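Local coordinates for Slr0280 protein (Synechocystis sp., PDB 5H3K), which is of unknown function but belongs to the phosphodiester glycosidase (NAGPA) family and may therefore cleave sugar phosphodiester linkages, at residues Ala413-Thr416 with Ser422-Pro425; Gln431-Gln436 with Thr441-Leu446. All blocks are in the same frame, centred on the assembly; numbering follows the deposited sequence.

In the fold
Two ways of joining neighbouring pieces of a beta structure lie some 10 Å apart, centre to centre, and follow one another along the chain. Contact 1 (413-416 with 422-425) is small and fully buried: two tyrosine rings stack between strand 411-415 and the short strand 422-423, which belongs to a separate two-stranded sheet. Contact 2 (431-436 with 441-446) is larger and only partly buried, a hairpin held by backbone hydrogen bonds, with mostly apolar side chains (V432, V434, A442 and Y444) on one face and glutamines beside a tyrosine on the other. Both draw on the same mixed sheet through strand 460-466, and they meet directly where L446 packs on Y423 and P425.

Contact 1: Ala413-Thr416 with Ser422-Pro425; sequences ARYT and SYIP
Y415 and Y423 carry this contact alone, ring on ring. The CB of Y415 points toward 422-425, and that of Y423 points back. With CG beside the backbone N in Y415 (chi1 -71°) and anti to it in Y423 (chi1 171°), the two side chains cross obliquely and the rings overlap only in part, in an offset stack with centroids 4.4 Å apart and planes 30° from parallel. Y423 CE1 sits over one face of the Y415 ring toward its rim, 3.4 Å from Y415 CE2 and 3.5 Å from Y415 CZ. This is inter-sheet aromatic packing: strand 411-415 is hydrogen-bonded through its backbone to strands 397-403 and 460-466 of the large mixed sheet, while strand 422-423 pairs with 454-455. Both hydroxyls are hydrogen-bonded to R466 NH2; Y415 OH also meets S405 O, and Y423 OH meets E430 OE2 and L426 N. With an alanine in place of Y415, S405 O and R466 would probably lose their hydroxyl partner and the Y423 ring the flat surface it stacks on. On the hydroxyl side of the overlap, Y415 OH itself comes within 3.8 Å of Y423 CE1.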
loop_
_atom_site.group_PDB
_atom_site.type_symbol
_atom_site.label_atom_id
_atom_site.label_comp_id
_atom_site.label_asym_id
_atom_site.label_seq_id
_atom_site.Cartn_x
_atom_site.Cartn_y
_atom_site.Cartn_z
ATOM N N ALA A 413 20.429 -19.046 12.872
ATOM C CA ALA A 413 19.848 -17.752 12.494
ATOM C C ALA A 413 20.732 -16.613 12.977
ATOM O O ALA A 413 21.536 -16.774 13.902
ATOM C CB ALA A 413 18.437 -17.611 13.049
ATOM N N ARG A 414 20.599 -15.455 12.345
ATOM C CA ARG A 414 21.402 -14.309 12.730
ATOM C C ARG A 414 20.460 -13.114 12.854
ATOM O O ARG A 414 19.487 -13.002 12.095
ATOM C CB ARG A 414 22.480 -14.069 11.671
ATOM C CG ARG A 414 23.726 -13.379 12.162
ATOM C CD ARG A 414 24.842 -13.466 11.114
ATOM N NE ARG A 414 24.597 -12.641 9.930
ATOM C CZ ARG A 414 24.958 -11.366 9.826
ATOM N NH1 ARG A 414 25.557 -10.750 10.846
ATOM N NH2 ARG A 414 24.705 -10.701 8.707
ATOM N N TYR A 415 20.725 -12.253 13.829
ATOM C CA TYR A 415 19.932 -11.054 14.050
ATOM C C TYR A 415 20.862 -9.859 14.194
ATOM O O TYR A 415 21.730 -9.838 15.067
ATOM C CB TYR A 415 19.053 -11.207 15.289
ATOM C CG TYR A 415 17.916 -12.175 15.076
ATOM C CD1 TYR A 415 16.736 -11.758 14.466
ATOM C CD2 TYR A 415 18.024 -13.511 15.459
ATOM C CE1 TYR A 415 15.679 -12.646 14.255
ATOM C CE2 TYR A 415 16.973 -14.413 15.252
ATOM C CZ TYR A 415 15.804 -13.970 14.648
ATOM O OH TYR A 415 14.766 -14.861 14.436
ATOM N N THR A 416 20.681 -8.874 13.318
ATOM C CA THR A 416 21.552 -7.703 13.262
ATOM C C THR A 416 20.777 -6.503 13.804
ATOM O O THR A 416 19.593 -6.636 14.134
ATOM C CB THR A 416 22.045 -7.444 11.833
ATOM O OG1 THR A 416 20.985 -6.875 11.043
ATOM C CG2 THR A 416 22.543 -8.731 11.202
ATOM N N SER A 422 16.662 -5.231 20.324
ATOM C CA SER A 422 16.672 -6.467 21.108
ATOM C C SER A 422 16.117 -7.685 20.377
ATOM O O SER A 422 15.463 -7.562 19.340
ATOM C CB SER A 422 15.925 -6.269 22.436
ATOM O OG SER A 422 14.530 -6.447 22.268
ATOM N N TYR A 423 16.396 -8.861 20.926
ATOM C CA TYR A 423 15.828 -10.104 20.428
ATOM C C TYR A 423 15.130 -10.859 21.556
ATOM O O TYR A 423 15.663 -10.973 22.661
ATOM C CB TYR A 423 16.913 -10.980 19.791
ATOM C CG TYR A 423 16.424 -12.369 19.461
ATOM C CD1 TYR A 423 15.573 -12.593 18.384
ATOM C CD2 TYR A 423 16.808 -13.465 20.226
ATOM C CE1 TYR A 423 15.109 -13.866 18.086
ATOM C CE2 TYR A 423 16.355 -14.742 19.931
ATOM C CZ TYR A 423 15.509 -14.941 18.859
ATOM O OH TYR A 423 15.053 -16.212 18.569
ATOM N N ILE A 424 13.925 -11.350 21.283
ATOM C CA ILE A 424 13.199 -12.201 22.220
ATOM C C ILE A 424 13.074 -13.570 21.578
ATOM O O ILE A 424 12.649 -13.662 20.423
ATOM C CB ILE A 424 11.781 -11.646 22.486
ATOM C CG1 ILE A 424 11.857 -10.255 23.106
ATOM C CG2 ILE A 424 10.990 -12.596 23.368
ATOM C CD1 ILE A 424 10.513 -9.564 23.230
ATOM N N PRO A 425 13.442 -14.645 22.310
ATOM C CA PRO A 425 13.487 -15.963 21.659
ATOM C C PRO A 425 12.140 -16.371 21.074
ATOM O O PRO A 425 11.106 -16.135 21.698
ATOM C CB PRO A 425 13.921 -16.922 22.784
ATOM C CG PRO A 425 13.795 -16.150 24.057
ATOM C CD PRO A 425 13.905 -14.697 23.711
#

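Contact 2: Gln431-Gln436 with Thr441-Leu446; sequences QVYVVQ and TAQYPL
T441 N reaches V434 O at 2.8 Å, the first of the backbone bonds that zip this antiparallel beta hairpin. The T441 methyl CG2 presses on V434 CG1 at 3.5 Å, tighter than usual for two carbons, while one water joins T441 OG1 to Q436 OE1. A442 O takes V434 N, yet V434 O goes to T441 N rather than A442 N, consistent with a classic beta bulge. Q443 faces Y433 in a non-hydrogen-bonded pair. Its extended side chain, with CG anti to the backbone N (chi1 168°), runs alongside the ring, and CG makes an off-centre CH-pi contact 4.3 Å from the Y433 centroid. Beyond it, Q443 NE2 donates to Q431 OE1 at 2.7 Å; OE1 lies in the amide plane of Q443, while NE2 is tilted 32° from the Q431 carbonyl plane. Y444 is bonded both ways to V432, whose CG1 comes to the edge of its ring. The Q431 side chain, bent at chi2, slants across P445, and L446 CG packs on V432 CG1. Backbone bonds of Q431, Y433 and V435 to D465, I463 and Y461 set strand 430-436 between 439-446 and 460-466, with M454 of strand 454-455 touching V432, V434, Y444 and L446.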
loop_
_atom_site.group_PDB
_atom_site.type_symbol
_atom_site.label_atom_id
_atom_site.label_comp_id
_atom_site.label_asym_id
_atom_site.label_seq_id
_atom_site.Cartn_x
_atom_site.Cartn_y
_atom_site.Cartn_z
ATOM N N GLN A 431 20.179 -21.368 21.745
ATOM C CA GLN A 431 21.468 -20.895 22.242
ATOM C C GLN A 431 21.790 -19.583 21.539
ATOM O O GLN A 431 21.620 -19.482 20.319
ATOM C CB GLN A 431 22.569 -21.911 21.938
ATOM C CG GLN A 431 22.658 -23.059 22.933
ATOM C CD GLN A 431 23.113 -22.602 24.313
ATOM O OE1 GLN A 431 24.174 -21.992 24.466
ATOM N NE2 GLN A 431 22.308 -22.893 25.321
ATOM N N VAL A 432 22.249 -18.583 22.286
ATOM C CA VAL A 432 22.652 -17.326 21.659
ATOM C C VAL A 432 24.143 -17.065 21.831
ATOM O O VAL A 432 24.703 -17.287 22.914
ATOM C CB VAL A 432 21.821 -16.110 22.161
ATOM C CG1 VAL A 432 21.942 -15.943 23.668
ATOM C CG2 VAL A 432 22.246 -14.809 21.432
ATOM N N TYR A 433 24.779 -16.598 20.755
ATOM C CA TYR A 433 26.163 -16.146 20.804
ATOM C C TYR A 433 26.170 -14.667 20.480
ATOM O O TYR A 433 25.679 -14.255 19.417
ATOM C CB TYR A 433 27.017 -16.915 19.792
ATOM C CG TYR A 433 26.984 -18.411 20.012
ATOM C CD1 TYR A 433 28.009 -19.059 20.693
ATOM C CD2 TYR A 433 25.918 -19.181 19.553
ATOM C CE1 TYR A 433 27.974 -20.438 20.901
ATOM C CE2 TYR A 433 25.871 -20.558 19.760
ATOM C CZ TYR A 433 26.902 -21.178 20.432
ATOM O OH TYR A 433 26.850 -22.540 20.621
ATOM N N VAL A 434 26.700 -13.869 21.404
ATOM C CA VAL A 434 26.760 -12.427 21.224
ATOM C C VAL A 434 28.044 -12.064 20.484
ATOM O O VAL A 434 29.138 -12.478 20.883
ATOM C CB VAL A 434 26.703 -11.684 22.573
ATOM C CG1 VAL A 434 26.684 -10.185 22.346
ATOM C CG2 VAL A 434 25.481 -12.116 23.365
ATOM N N VAL A 435 27.910 -11.308 19.396
ATOM C CA VAL A 435 29.063 -10.870 18.610
ATOM C C VAL A 435 29.165 -9.346 18.670
ATOM O O VAL A 435 28.181 -8.636 18.443
ATOM C CB VAL A 435 28.972 -11.355 17.143
ATOM C CG1 VAL A 435 30.219 -10.946 16.372
ATOM C CG2 VAL A 435 28.786 -12.872 17.092
ATOM N N GLN A 436 30.344 -8.844 19.025
ATOM C CA GLN A 436 30.587 -7.406 19.060
ATOM C C GLN A 436 31.893 -7.134 18.359
ATOM O O GLN A 436 32.899 -7.757 18.674
ATOM C CB GLN A 436 30.663 -6.896 20.498
ATOM C CG GLN A 436 29.391 -7.067 21.294
ATOM C CD GLN A 436 29.516 -6.551 22.718
ATOM O OE1 GLN A 436 29.703 -7.326 23.663
ATOM N NE2 GLN A 436 29.412 -5.238 22.880
ATOM N N THR A 441 31.578 -12.543 22.287
ATOM C CA THR A 441 31.809 -11.982 23.608
ATOM C C THR A 441 31.047 -12.726 24.709
ATOM O O THR A 441 31.403 -12.630 25.884
ATOM C CB THR A 441 31.454 -10.497 23.635
ATOM O OG1 THR A 441 31.832 -9.948 24.901
ATOM C CG2 THR A 441 29.974 -10.327 23.438
ATOM N N ALA A 442 30.008 -13.470 24.334
ATOM C CA ALA A 442 29.209 -14.211 25.308
ATOM C C ALA A 442 28.400 -15.323 24.649
ATOM O O ALA A 442 28.161 -15.284 23.443
ATOM C CB ALA A 442 28.291 -13.255 26.081
ATOM N N GLN A 443 28.016 -16.323 25.438
ATOM C CA GLN A 443 27.080 -17.362 25.005
ATOM C C GLN A 443 26.100 -17.603 26.148
ATOM O O GLN A 443 26.519 -17.683 27.308
ATOM C CB GLN A 443 27.803 -18.670 24.657
ATOM C CG GLN A 443 26.868 -19.879 24.480
ATOM C CD GLN A 443 27.610 -21.179 24.176
ATOM O OE1 GLN A 443 28.840 -21.211 24.137
ATOM N NE2 GLN A 443 26.856 -22.261 23.963
ATOM N N TYR A 444 24.808 -17.688 25.828
ATOM C CA TYR A 444 23.773 -17.952 26.831
ATOM C C TYR A 444 22.707 -18.883 26.280
ATOM O O TYR A 444 22.415 -18.859 25.082
ATOM C CB TYR A 444 23.047 -16.671 27.243
ATOM C CG TYR A 444 23.908 -15.531 27.690
ATOM C CD1 TYR A 444 24.526 -15.545 28.935
ATOM C CD2 TYR A 444 24.065 -14.411 26.892
ATOM C CE1 TYR A 444 25.307 -14.480 29.354
ATOM C CE2 TYR A 444 24.841 -13.340 27.302
ATOM C CZ TYR A 444 25.462 -13.379 28.534
ATOM O OH TYR A 444 26.231 -12.306 28.933
ATOM N N PRO A 445 22.089 -19.685 27.164
ATOM C CA PRO A 445 20.893 -20.424 26.762
ATOM C C PRO A 445 19.689 -19.493 26.830
ATOM O O PRO A 445 19.652 -18.605 27.685
ATOM C CB PRO A 445 20.782 -21.505 27.839
ATOM C CG PRO A 445 21.354 -20.835 29.072
ATOM C CD PRO A 445 22.479 -19.969 28.561
ATOM N N LEU A 446 18.744 -19.662 25.911
ATOM C CA LEU A 446 17.466 -18.965 25.979
ATOM C C LEU A 446 16.413 -20.060 26.002
ATOM O O LEU A 446 15.956 -20.507 24.943
ATOM C CB LEU A 446 17.265 -18.061 24.760
ATOM C CG LEU A 446 18.281 -16.949 24.548
ATOM C CD1 LEU A 446 18.037 -16.251 23.199
ATOM C CD2 LEU A 446 18.219 -15.957 25.693
HETATM O O HOH W 1 31.011 -7.420 26.136
#